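Local structure of putative aspartate aminotransferase (Thermus thermophilus, 1IUG) at residues A[47-52]-A[169-174]; A[158-163]-A[174-179]. The protein probably catalyses pyridoxal 5'-phosphate-dependent transfer of amino groups between amino acids and 2-oxo acids, as in class-V aminotransferases. One frame throughout, in Å; residues are numbered along the deposited sequence.

Interaction 1 of 2, residues A[47-52]-A[169-174]; sequences FRTEGE and VALEAM
R48 and A170 bring the two backbones to a CA-CA distance of 4.6 Å, where a weak but nearly straight hydrogen bond runs from L171 N to R48 O (3.3 Å, 176° at the hydrogen) and A170 CA makes a CA-H...O contact with F47 O at 3.2 Å. A water bound to R48 O and A173 N adds an indirect link to the short 3-10 segment 172-174. The main polar grip is the carboxylate of E172, which uses one oxygen for each of two successive residues: OE2 accepts from T49 OG1 at 2.9 Å through its syn lone pair, and OE1 takes the backbone N-H of E50 at 2.8 Å, also on the syn side but 27° out of the carboxylate plane. The chi1 of T49 (-179°) turns OG1 to E172, and the same oxygen accepts from G51 N at 2.9 Å, an ST turn. This turn belongs to the link that carries the chain from helix 30-47 into strand 52-57, outermost in the large sheet within this chain; R48, with positive phi, has just left helical geometry. Apolar contacts lie alongside: L171 sets CD2 against T49, L171 CD1 lies 4.1 Å from F47 CD2, oblique to the ring, and R48 CB rests against A170 CB. Farther along the bent R48 chain, CG meets V169 O at 3.1 Å, and the guanidinium turns a face to that oxygen more loosely.

Interaction 2 of 2, residues A[158-163]-A[174-179]; sequences ADMVTS and MGVDAA
A158 and A179 pair as a parallel beta bridge, their CA atoms 4.5 Å apart, and the polar part of the contact is all backbone. A158 N donates to A178 O at 2.7 Å with 149° at the hydrogen, the donor tilted 21° from the carbonyl plane; in the other direction across the bridge, A179 CA meets A158 O in a CA-H...O contact of 3.1 Å. Further backbone bonds of A158 and M160 with A180 carry this pairing onward between strands 155-159 and 178-182, neighbours in the seven-stranded mixed sheet of the aminotransferase large domain. The apolar contacts gather on the sheet face that bears the A158 and A179 methyls. There the V176 rotamer (chi1 180°) puts CG1 3.9 Å from A158 CB. M160 runs straight out beyond CG, passing SD over A179 CB at 3.6 Å and meeting M174 tip to tip, CE to CE, at 3.7 Å; L140 of helix 140-150 touches both methionines and V176. Replacing M160 with an alanine would probably open a gap between A179 and M174 and cost the M174 methyl its partner across the contact. A different bond shapes the strand end: D159 OD1 accepts from V161 N at 2.9 Å, nearly along its C-O axis, in an Asx turn. D159 OD2 lies close to N1 of the pyridoxal phosphate carried by the modified lysine at position 185. The chemistry thus divides: main-chain polar atoms set the strand alignment, whereas uncharged methyl and thioether groups pack on that face through van der Waals contact, without a side-chain hydrogen bond between the two segments.

In the fold
The two contacts have centres about 8 Å apart and share M174, the last residue of 169-174 and the first of 174-179. Along the chain the order is 47-52, 158-163, 169-174, 174-179, so the pairings alternate. Both concern the connection between adjacent parallel strands 155-159 and 178-182: interaction 2 pairs the strands, while interaction 1 ties their connecting loop to the link between helix 30-47 and strand 52-57. They touch directly, with L171 O 2.9 Å from V176 N in a probable hydrogen bond and L171 CD1 packed 3.7 Å from A179 CB. Together they join the helix end to the central sheet that carries D159 near the cofactor.

Interaction 1 of 2, residues A[47-52]-A[169-174]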
loop_
_atom_site.group_PDB
_atom_site.type_symbol
_atom_site.label_atom_id
_atom_site.label_comp_id
_atom_site.label_asym_id
_atom_site.label_seq_id
_atom_site.Cartn_x
_atom_site.Cartn_y
_atom_site.Cartn_z
ATOM N N PHE A 47 -1.778 -3.338 -20.626
ATOM C CA PHE A 47 -2.387 -4.651 -20.425
ATOM C C PHE A 47 -3.078 -5.214 -21.670
ATOM O O PHE A 47 -3.405 -6.404 -21.711
ATOM C CB PHE A 47 -3.393 -4.610 -19.271
ATOM C CG PHE A 47 -2.791 -4.887 -17.923
ATOM C CD1 PHE A 47 -2.656 -3.868 -16.982
ATOM C CD2 PHE A 47 -2.391 -6.177 -17.578
ATOM C CE1 PHE A 47 -2.139 -4.134 -15.719
ATOM C CE2 PHE A 47 -1.873 -6.451 -16.316
ATOM C CZ PHE A 47 -1.747 -5.430 -15.386
ATOM N N ARG A 48 -3.320 -4.359 -22.666
ATOM C CA ARG A 48 -3.976 -4.778 -23.907
ATOM C C ARG A 48 -5.377 -5.277 -23.577
ATOM O O ARG A 48 -5.681 -6.458 -23.747
ATOM C CB ARG A 48 -3.200 -5.920 -24.578
ATOM C CG ARG A 48 -1.790 -5.617 -25.036
ATOM C CD ARG A 48 -1.724 -4.520 -26.071
ATOM N NE ARG A 48 -0.390 -4.443 -26.674
ATOM C CZ ARG A 48 0.162 -5.404 -27.415
ATOM N NH1 ARG A 48 -0.495 -6.536 -27.662
ATOM N NH2 ARG A 48 1.384 -5.235 -27.912
ATOM N N THR A 49 -6.211 -4.389 -23.054
ATOM C CA THR A 49 -7.572 -4.762 -22.703
ATOM C C THR A 49 -8.555 -3.647 -23.013
ATOM O O THR A 49 -8.185 -2.482 -23.106
ATOM C CB THR A 49 -7.702 -5.164 -21.202
ATOM O OG1 THR A 49 -9.057 -5.550 -20.924
ATOM C CG2 THR A 49 -7.328 -4.010 -20.288
ATOM N N GLU A 50 -9.806 -4.031 -23.223
ATOM C CA GLU A 50 -10.866 -3.076 -23.493
ATOM C C GLU A 50 -11.556 -2.821 -22.154
ATOM O O GLU A 50 -12.470 -2.005 -22.057
ATOM C CB GLU A 50 -11.861 -3.668 -24.495
ATOM C CG GLU A 50 -12.603 -2.631 -25.328
ATOM C CD GLU A 50 -11.683 -1.873 -26.270
ATOM O OE1 GLU A 50 -10.986 -2.528 -27.079
ATOM O OE2 GLU A 50 -11.656 -0.623 -26.200
ATOM N N GLY A 51 -11.091 -3.529 -21.124
ATOM C CA GLY A 51 -11.651 -3.405 -19.790
ATOM C C GLY A 51 -11.095 -2.266 -18.958
ATOM O O GLY A 51 -10.731 -1.218 -19.486
ATOM N N GLU A 52 -11.020 -2.480 -17.647
ATOM C CA GLU A 52 -10.531 -1.460 -16.723
ATOM C C GLU A 52 -9.366 -1.952 -15.879
ATOM O O GLU A 52 -9.267 -3.134 -15.559
ATOM C CB GLU A 52 -11.652 -1.022 -15.774
ATOM C CG GLU A 52 -12.919 -0.502 -16.441
ATOM C CD GLU A 52 -12.755 0.869 -17.080
ATOM O OE1 GLU A 52 -11.788 1.592 -16.758
ATOM O OE2 GLU A 52 -13.615 1.231 -17.910
ATOM N N VAL A 169 2.094 -9.310 -23.391
ATOM C CA VAL A 169 0.935 -9.613 -22.559
ATOM C C VAL A 169 -0.345 -9.044 -23.172
ATOM O O VAL A 169 -0.309 -8.110 -23.978
ATOM C CB VAL A 169 1.076 -9.038 -21.109
ATOM C CG1 VAL A 169 2.252 -9.674 -20.380
ATOM C CG2 VAL A 169 1.216 -7.518 -21.141
ATOM N N ALA A 170 -1.471 -9.631 -22.789
ATOM C CA ALA A 170 -2.792 -9.203 -23.237
ATOM C C ALA A 170 -3.799 -9.903 -22.347
ATOM O O ALA A 170 -3.475 -10.900 -21.703
ATOM C CB ALA A 170 -3.023 -9.584 -24.692
ATOM N N LEU A 171 -5.003 -9.353 -22.256
ATOM C CA LEU A 171 -6.035 -9.981 -21.447
ATOM C C LEU A 171 -6.929 -10.871 -22.306
ATOM O O LEU A 171 -6.584 -12.027 -22.564
ATOM C CB LEU A 171 -6.853 -8.937 -20.692
ATOM C CG LEU A 171 -6.684 -8.981 -19.170
ATOM C CD1 LEU A 171 -5.216 -8.864 -18.809
ATOM C CD2 LEU A 171 -7.473 -7.857 -18.530
ATOM N N GLU A 172 -8.047 -10.327 -22.784
ATOM C CA GLU A 172 -8.983 -11.099 -23.599
ATOM C C GLU A 172 -8.366 -11.734 -24.845
ATOM O O GLU A 172 -8.744 -12.840 -25.225
ATOM C CB GLU A 172 -10.236 -10.276 -23.961
ATOM C CG GLU A 172 -9.995 -8.884 -24.547
ATOM C CD GLU A 172 -9.988 -7.772 -23.499
ATOM O OE1 GLU A 172 -10.518 -6.679 -23.783
ATOM O OE2 GLU A 172 -9.445 -7.976 -22.398
ATOM N N ALA A 173 -7.384 -11.066 -25.446
ATOM C CA ALA A 173 -6.725 -11.593 -26.637
ATOM C C ALA A 173 -5.949 -12.878 -26.338
ATOM O O ALA A 173 -5.686 -13.667 -27.239
ATOM C CB ALA A 173 -5.809 -10.550 -27.244
ATOM N N MET A 174 -5.570 -13.077 -25.077
ATOM C CA MET A 174 -4.849 -14.284 -24.675
ATOM C C MET A 174 -5.764 -15.241 -23.910
ATOM O O MET A 174 -5.310 -16.259 -23.389
ATOM C CB MET A 174 -3.625 -13.943 -23.814
ATOM C CG MET A 174 -2.541 -13.145 -24.530
ATOM S SD MET A 174 -0.903 -13.265 -23.736
ATOM C CE MET A 174 -1.311 -13.080 -22.046
HETATM O O HOH W 1 -6.803 -8.182 -25.395
#

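Interaction 2 of 2, residues A[158-163]-A[174-179]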
loop_
_atom_site.group_PDB
_atom_site.type_symbol
_atom_site.label_atom_id
_atom_site.label_comp_id
_atom_site.label_asym_id
_atom_site.label_seq_id
_atom_site.Cartn_x
_atom_site.Cartn_y
_atom_site.Cartn_z
ATOM N N ALA A 158 -4.728 -14.260 -13.933
ATOM C CA ALA A 158 -3.285 -14.407 -14.088
ATOM C C ALA A 158 -2.411 -13.432 -13.307
ATOM O O ALA A 158 -2.777 -12.279 -13.081
ATOM C CB ALA A 158 -2.918 -14.350 -15.556
ATOM N N ASP A 159 -1.260 -13.936 -12.878
ATOM C CA ASP A 159 -0.269 -13.147 -12.164
ATOM C C ASP A 159 0.695 -12.716 -13.265
ATOM O O ASP A 159 1.423 -13.544 -13.811
ATOM C CB ASP A 159 0.457 -14.019 -11.125
ATOM C CG ASP A 159 1.637 -13.302 -10.438
ATOM O OD1 ASP A 159 2.239 -12.371 -11.014
ATOM O OD2 ASP A 159 1.989 -13.700 -9.314
ATOM N N MET A 160 0.659 -11.433 -13.615
ATOM C CA MET A 160 1.535 -10.884 -14.647
ATOM C C MET A 160 2.497 -9.867 -14.029
ATOM O O MET A 160 2.921 -8.912 -14.692
ATOM C CB MET A 160 0.707 -10.210 -15.748
ATOM C CG MET A 160 -0.107 -11.158 -16.623
ATOM S SD MET A 160 -1.070 -10.226 -17.844
ATOM C CE MET A 160 -1.889 -11.520 -18.713
ATOM N N VAL A 161 2.854 -10.088 -12.763
ATOM C CA VAL A 161 3.747 -9.181 -12.052
ATOM C C VAL A 161 5.100 -9.011 -12.720
ATOM O O VAL A 161 5.615 -7.892 -12.765
ATOM C CB VAL A 161 3.908 -9.552 -10.559
ATOM C CG1 VAL A 161 4.891 -8.608 -9.893
ATOM C CG2 VAL A 161 2.563 -9.453 -9.844
ATOM N N THR A 162 5.684 -10.100 -13.226
ATOM C CA THR A 162 6.973 -9.994 -13.915
ATOM C C THR A 162 6.900 -10.246 -15.420
ATOM O O THR A 162 7.888 -10.646 -16.036
ATOM C CB THR A 162 8.093 -10.870 -13.288
ATOM O OG1 THR A 162 7.674 -12.232 -13.214
ATOM C CG2 THR A 162 8.461 -10.361 -11.910
ATOM N N SER A 163 5.714 -10.067 -16.000
ATOM C CA SER A 163 5.546 -10.214 -17.443
ATOM C C SER A 163 5.125 -8.864 -18.040
ATOM O O SER A 163 5.471 -8.551 -19.181
ATOM C CB SER A 163 4.544 -11.318 -17.797
ATOM O OG SER A 163 3.251 -11.058 -17.284
ATOM N N MET A 174 -5.570 -13.077 -25.077
ATOM C CA MET A 174 -4.849 -14.284 -24.675
ATOM C C MET A 174 -5.764 -15.241 -23.910
ATOM O O MET A 174 -5.310 -16.259 -23.389
ATOM C CB MET A 174 -3.625 -13.943 -23.814
ATOM C CG MET A 174 -2.541 -13.145 -24.530
ATOM S SD MET A 174 -0.903 -13.265 -23.736
ATOM C CE MET A 174 -1.311 -13.080 -22.046
ATOM N N GLY A 175 -7.053 -14.909 -23.854
ATOM C CA GLY A 175 -8.011 -15.743 -23.145
ATOM C C GLY A 175 -8.027 -15.503 -21.642
ATOM O O GLY A 175 -8.677 -16.234 -20.896
ATOM N N VAL A 176 -7.306 -14.480 -21.195
ATOM C CA VAL A 176 -7.239 -14.152 -19.774
ATOM C C VAL A 176 -8.317 -13.139 -19.399
ATOM O O VAL A 176 -8.467 -12.110 -20.054
ATOM C CB VAL A 176 -5.840 -13.616 -19.399
ATOM C CG1 VAL A 176 -5.778 -13.266 -17.921
ATOM C CG2 VAL A 176 -4.777 -14.662 -19.740
ATOM N N ASP A 177 -9.073 -13.442 -18.350
ATOM C CA ASP A 177 -10.145 -12.556 -17.904
ATOM C C ASP A 177 -9.691 -11.468 -16.941
ATOM O O ASP A 177 -10.210 -10.354 -16.967
ATOM C CB ASP A 177 -11.277 -13.373 -17.281
ATOM C CG ASP A 177 -11.849 -14.389 -18.246
ATOM O OD1 ASP A 177 -12.488 -13.965 -19.225
ATOM O OD2 ASP A 177 -11.636 -15.604 -18.041
ATOM N N ALA A 178 -8.711 -11.787 -16.104
ATOM C CA ALA A 178 -8.202 -10.824 -15.134
ATOM C C ALA A 178 -6.729 -11.070 -14.851
ATOM O O ALA A 178 -6.247 -12.202 -14.930
ATOM C CB ALA A 178 -9.013 -10.892 -13.840
ATOM N N ALA A 179 -6.021 -10.004 -14.501
ATOM C CA ALA A 179 -4.600 -10.107 -14.222
ATOM C C ALA A 179 -4.166 -9.149 -13.118
ATOM O O ALA A 179 -4.818 -8.137 -12.862
ATOM C CB ALA A 179 -3.801 -9.843 -15.493
#